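Local atomic coordinates of fiber (Human adenovirus 26, PDB entry 6FJN), a protein that forms the fibre of the adenovirus capsid, whose trimeric C-terminal knob, the part present here, probably attaches the virion to host-cell receptors. Residues V128-I139 with Q163-T174. Residues are numbered along the deposited sequence; the frame is centred on the assembly and turned at random.
Sequences VYLGALTYQPVI and QKDYSAQQFDVT
In the antiparallel beta-sandwich of the fibre knob, the loop linking strands 123-129 and 137-144, built of two successive beta turns (type II Y129-A132, type I L133-Q136), is wrapped by the long loop Q163-T174, and L130 and V173 meet there in a single backbone bridge. G131 N donates to D172 O at 2.8 Å, and T174 N to Y129 O, which also accepts A132 N from the opposite face of its carbonyl plane. With chi1 at 54°, T174 turns OG1 back to accept Y129 N at 3.0 Å, leaving CG2 against A132 CB. The fork of L130 spreads over the loop: CD1 meets the F171 ring at CD2 (3.7 Å), while CD2 lies beside Q169 NE2. L130 CD2 also packs on Y166 CB, L130 CB approaches the Y166 ring obliquely, and the ring of W162 stacks on Y166. Y166 OH donates to P137 O at 2.8 Å, at the ring edge but from above the carbonyl plane. Two waters also donate to P137 O, one weakly, and tie it to Q163. D172 OD2 forms a salt bridge with K117 of a second subunit, so the loop also takes part in the trimer interface. Q136 and Q169 approach from opposite directions and pair their amides, planes 29° apart: Q136 NE2 reaches Q169 OE1, and Q169 NE2 reaches Q136 OE1, both at 2.9 Å and each on an in-plane lone pair.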
loop_
_atom_site.group_PDB
_atom_site.type_symbol
_atom_site.label_atom_id
_atom_site.label_comp_id
_atom_site.label_asym_id
_atom_site.label_seq_id
_atom_site.Cartn_x
_atom_site.Cartn_y
_atom_site.Cartn_z
ATOM N N VAL A 128 -3.541 1.387 -11.385
ATOM C CA VAL A 128 -4.916 1.581 -10.948
ATOM C C VAL A 128 -5.797 1.193 -12.143
ATOM O O VAL A 128 -5.268 0.821 -13.199
ATOM C CB VAL A 128 -5.179 3.005 -10.445
ATOM C CG1 VAL A 128 -4.388 3.272 -9.191
ATOM C CG2 VAL A 128 -4.874 4.058 -11.523
ATOM N N TYR A 129 -7.115 1.290 -11.991
ATOM C CA TYR A 129 -7.991 0.665 -13.000
ATOM C C TYR A 129 -9.098 1.636 -13.391
ATOM O O TYR A 129 -9.855 2.152 -12.538
ATOM C CB TYR A 129 -8.542 -0.688 -12.484
ATOM C CG TYR A 129 -7.411 -1.656 -12.424
ATOM C CD1 TYR A 129 -6.519 -1.710 -11.356
ATOM C CD2 TYR A 129 -7.133 -2.489 -13.512
ATOM C CE1 TYR A 129 -5.362 -2.494 -11.388
ATOM C CE2 TYR A 129 -6.009 -3.312 -13.510
ATOM C CZ TYR A 129 -5.130 -3.277 -12.455
ATOM O OH TYR A 129 -3.974 -4.076 -12.421
ATOM N N LEU A 130 -9.184 1.897 -14.691
ATOM C CA LEU A 130 -10.156 2.837 -15.227
ATOM C C LEU A 130 -11.559 2.269 -15.119
ATOM O O LEU A 130 -11.824 1.134 -15.550
ATOM C CB LEU A 130 -9.807 3.165 -16.697
ATOM C CG LEU A 130 -10.509 4.482 -17.136
ATOM C CD1 LEU A 130 -9.560 5.623 -17.214
ATOM C CD2 LEU A 130 -11.517 4.400 -18.177
ATOM N N GLY A 131 -12.466 3.074 -14.590
ATOM C CA GLY A 131 -13.830 2.620 -14.389
ATOM C C GLY A 131 -13.973 1.522 -13.375
ATOM O O GLY A 131 -15.001 0.867 -13.291
ATOM N N ALA A 132 -12.917 1.246 -12.611
ATOM C CA ALA A 132 -12.892 0.109 -11.703
ATOM C C ALA A 132 -13.184 -1.176 -12.461
ATOM O O ALA A 132 -13.842 -2.071 -11.918
ATOM C CB ALA A 132 -13.804 0.316 -10.505
ATOM N N LEU A 133 -12.643 -1.287 -13.686
ATOM C CA LEU A 133 -12.770 -2.488 -14.512
ATOM C C LEU A 133 -11.413 -3.149 -14.561
ATOM O O LEU A 133 -10.382 -2.509 -14.865
ATOM C CB LEU A 133 -13.297 -2.142 -15.901
ATOM C CG LEU A 133 -14.680 -1.505 -15.881
ATOM C CD1 LEU A 133 -15.121 -1.143 -17.284
ATOM C CD2 LEU A 133 -15.708 -2.375 -15.239
ATOM N N THR A 134 -11.369 -4.442 -14.229
ATOM C CA THR A 134 -10.104 -5.127 -14.000
ATOM C C THR A 134 -9.261 -5.256 -15.257
ATOM O O THR A 134 -8.042 -5.457 -15.109
ATOM C CB THR A 134 -10.349 -6.514 -13.386
ATOM O OG1 THR A 134 -11.058 -7.300 -14.338
ATOM C CG2 THR A 134 -11.087 -6.466 -12.077
ATOM N N TYR A 135 -9.846 -5.170 -16.410
ATOM C CA TYR A 135 -9.140 -5.262 -17.657
ATOM C C TYR A 135 -8.695 -3.911 -18.203
ATOM O O TYR A 135 -8.231 -3.838 -19.349
ATOM C CB TYR A 135 -10.018 -6.024 -18.687
ATOM C CG TYR A 135 -11.354 -5.386 -18.970
ATOM C CD1 TYR A 135 -12.484 -5.732 -18.192
ATOM C CD2 TYR A 135 -11.525 -4.474 -19.990
ATOM C CE1 TYR A 135 -13.711 -5.133 -18.426
ATOM C CE2 TYR A 135 -12.749 -3.914 -20.261
ATOM C CZ TYR A 135 -13.860 -4.244 -19.450
ATOM O OH TYR A 135 -15.064 -3.646 -19.745
ATOM N N GLN A 136 -8.788 -2.850 -17.406
ATOM C CA GLN A 136 -8.437 -1.506 -17.840
ATOM C C GLN A 136 -7.379 -0.867 -16.955
ATOM O O GLN A 136 -7.591 0.150 -16.319
ATOM C CB GLN A 136 -9.664 -0.616 -17.901
ATOM C CG GLN A 136 -10.687 -1.179 -18.912
ATOM C CD GLN A 136 -11.764 -0.201 -19.328
ATOM O OE1 GLN A 136 -12.196 0.687 -18.508
ATOM N NE2 GLN A 136 -12.176 -0.261 -20.528
ATOM N N PRO A 137 -6.158 -1.426 -16.961
ATOM C CA PRO A 137 -5.092 -0.826 -16.175
ATOM C C PRO A 137 -4.672 0.543 -16.685
ATOM O O PRO A 137 -4.676 0.843 -17.903
ATOM C CB PRO A 137 -3.949 -1.783 -16.362
ATOM C CG PRO A 137 -4.204 -2.452 -17.695
ATOM C CD PRO A 137 -5.704 -2.575 -17.759
ATOM N N VAL A 138 -4.278 1.376 -15.748
ATOM C CA VAL A 138 -3.698 2.689 -15.958
ATOM C C VAL A 138 -2.500 2.746 -15.043
ATOM O O VAL A 138 -2.622 2.468 -13.836
ATOM C CB VAL A 138 -4.710 3.782 -15.620
ATOM C CG1 VAL A 138 -4.054 5.164 -15.608
ATOM C CG2 VAL A 138 -5.890 3.775 -16.566
ATOM N N ILE A 139 -1.362 3.218 -15.524
ATOM C CA ILE A 139 -0.163 3.276 -14.695
ATOM C C ILE A 139 -0.289 4.573 -13.905
ATOM O O ILE A 139 -0.623 5.633 -14.474
ATOM C CB ILE A 139 1.095 3.268 -15.578
ATOM C CG1 ILE A 139 1.063 2.097 -16.585
ATOM C CG2 ILE A 139 2.341 3.237 -14.747
ATOM C CD1 ILE A 139 2.088 2.272 -17.680
ATOM N N GLN A 163 -2.012 2.769 -22.373
ATOM C CA GLN A 163 -1.813 2.362 -23.756
ATOM C C GLN A 163 -3.133 1.954 -24.437
ATOM O O GLN A 163 -3.289 2.172 -25.644
ATOM C CB GLN A 163 -0.828 1.188 -23.780
ATOM C CG GLN A 163 0.597 1.529 -23.274
ATOM C CD GLN A 163 0.796 1.686 -21.764
ATOM O OE1 GLN A 163 0.132 1.015 -20.903
ATOM N NE2 GLN A 163 1.724 2.626 -21.404
ATOM N N LYS A 164 -4.049 1.328 -23.699
ATOM C CA LYS A 164 -5.331 0.858 -24.269
ATOM C C LYS A 164 -6.205 2.019 -24.716
ATOM O O LYS A 164 -6.117 3.153 -24.235
ATOM C CB LYS A 164 -6.092 -0.025 -23.266
ATOM C CG LYS A 164 -5.569 -1.449 -23.137
ATOM C CD LYS A 164 -6.507 -2.295 -22.280
ATOM C CE LYS A 164 -5.825 -3.549 -21.754
ATOM N NZ LYS A 164 -4.484 -3.264 -21.173
ATOM N N ASP A 165 -7.048 1.724 -25.690
ATOM C CA ASP A 165 -8.038 2.664 -26.131
ATOM C C ASP A 165 -9.192 2.684 -25.141
ATOM O O ASP A 165 -9.981 1.709 -25.035
ATOM C CB ASP A 165 -8.586 2.265 -27.490
ATOM C CG ASP A 165 -9.765 3.131 -27.911
ATOM O OD1 ASP A 165 -9.674 4.373 -27.696
ATOM O OD2 ASP A 165 -10.764 2.573 -28.442
ATOM N N TYR A 166 -9.285 3.800 -24.413
ATOM C CA TYR A 166 -10.442 4.028 -23.524
ATOM C C TYR A 166 -11.368 5.096 -24.079
ATOM O O TYR A 166 -12.077 5.750 -23.349
ATOM C CB TYR A 166 -9.983 4.323 -22.099
ATOM C CG TYR A 166 -9.112 3.256 -21.468
ATOM C CD1 TYR A 166 -9.366 1.874 -21.633
ATOM C CD2 TYR A 166 -8.041 3.605 -20.635
ATOM C CE1 TYR A 166 -8.594 0.926 -21.032
ATOM C CE2 TYR A 166 -7.276 2.654 -20.039
ATOM C CZ TYR A 166 -7.535 1.298 -20.240
ATOM O OH TYR A 166 -6.766 0.297 -19.717
ATOM N N SER A 167 -11.384 5.265 -25.397
ATOM C CA SER A 167 -12.305 6.217 -26.005
ATOM C C SER A 167 -13.756 5.878 -25.675
ATOM O O SER A 167 -14.105 4.689 -25.473
ATOM C CB SER A 167 -12.074 6.317 -27.519
ATOM O OG SER A 167 -12.222 5.065 -28.117
ATOM N N ALA A 168 -14.553 6.931 -25.580
ATOM C CA ALA A 168 -15.960 6.909 -25.205
ATOM C C ALA A 168 -16.173 6.547 -23.755
ATOM O O ALA A 168 -17.329 6.229 -23.403
ATOM C CB ALA A 168 -16.781 5.983 -26.073
ATOM N N GLN A 169 -15.136 6.523 -22.935
ATOM C CA GLN A 169 -15.283 6.376 -21.487
ATOM C C GLN A 169 -14.923 7.667 -20.793
ATOM O O GLN A 169 -14.158 8.519 -21.290
ATOM C CB GLN A 169 -14.424 5.204 -20.986
ATOM C CG GLN A 169 -14.881 3.869 -21.521
ATOM C CD GLN A 169 -14.042 2.746 -20.980
ATOM O OE1 GLN A 169 -13.269 2.096 -21.773
ATOM N NE2 GLN A 169 -14.160 2.460 -19.740
ATOM N N GLN A 170 -15.396 7.764 -19.557
ATOM C CA GLN A 170 -15.069 8.837 -18.643
ATOM C C GLN A 170 -13.822 8.452 -17.873
ATOM O O GLN A 170 -13.752 7.335 -17.311
ATOM C CB GLN A 170 -16.237 9.031 -17.680
ATOM C CG GLN A 170 -16.030 10.117 -16.641
ATOM C CD GLN A 170 -17.291 10.359 -15.849
ATOM O OE1 GLN A 170 -18.304 9.614 -15.966
ATOM N NE2 GLN A 170 -17.278 11.387 -15.007
ATOM N N PHE A 171 -12.835 9.339 -17.788
ATOM C CA PHE A 171 -11.681 9.046 -16.943
ATOM C C PHE A 171 -12.115 9.010 -15.494
ATOM O O PHE A 171 -12.615 10.011 -14.948
ATOM C CB PHE A 171 -10.567 10.051 -17.161
ATOM C CG PHE A 171 -9.313 9.685 -16.422
ATOM C CD1 PHE A 171 -9.188 9.948 -15.061
ATOM C CD2 PHE A 171 -8.255 9.074 -17.070
ATOM C CE1 PHE A 171 -8.084 9.590 -14.365
ATOM C CE2 PHE A 171 -7.104 8.713 -16.357
ATOM C CZ PHE A 171 -7.039 8.979 -14.993
ATOM N N ASP A 172 -11.884 7.884 -14.841
ATOM C CA ASP A 172 -12.159 7.720 -13.416
ATOM C C ASP A 172 -11.350 6.498 -13.019
ATOM O O ASP A 172 -11.311 5.516 -13.793
ATOM C CB ASP A 172 -13.636 7.466 -13.159
ATOM C CG ASP A 172 -13.994 7.554 -11.667
ATOM O OD1 ASP A 172 -13.185 7.971 -10.896
ATOM O OD2 ASP A 172 -15.164 7.237 -11.330
ATOM N N VAL A 173 -10.651 6.537 -11.908
ATOM C CA VAL A 173 -9.788 5.421 -11.506
ATOM C C VAL A 173 -10.036 4.989 -10.096
ATOM O O VAL A 173 -10.522 5.763 -9.239
ATOM C CB VAL A 173 -8.290 5.751 -11.721
ATOM C CG1 VAL A 173 -7.939 5.820 -13.180
ATOM C CG2 VAL A 173 -7.873 7.013 -10.961
ATOM N N THR A 174 -9.720 3.735 -9.822
ATOM C CA THR A 174 -9.730 3.200 -8.475
ATOM C C THR A 174 -8.772 3.960 -7.569
ATOM O O THR A 174 -7.871 4.672 -8.011
ATOM C CB THR A 174 -9.383 1.697 -8.513
ATOM O OG1 THR A 174 -8.155 1.500 -9.216
ATOM C CG2 THR A 174 -10.478 0.914 -9.182
HETATM O O HOH W 1 -5.233 -5.519 -19.424
HETATM O O HOH W 2 -1.808 0.859 -18.526
HETATM O O HOH W 3 -3.423 0.578 -20.723
#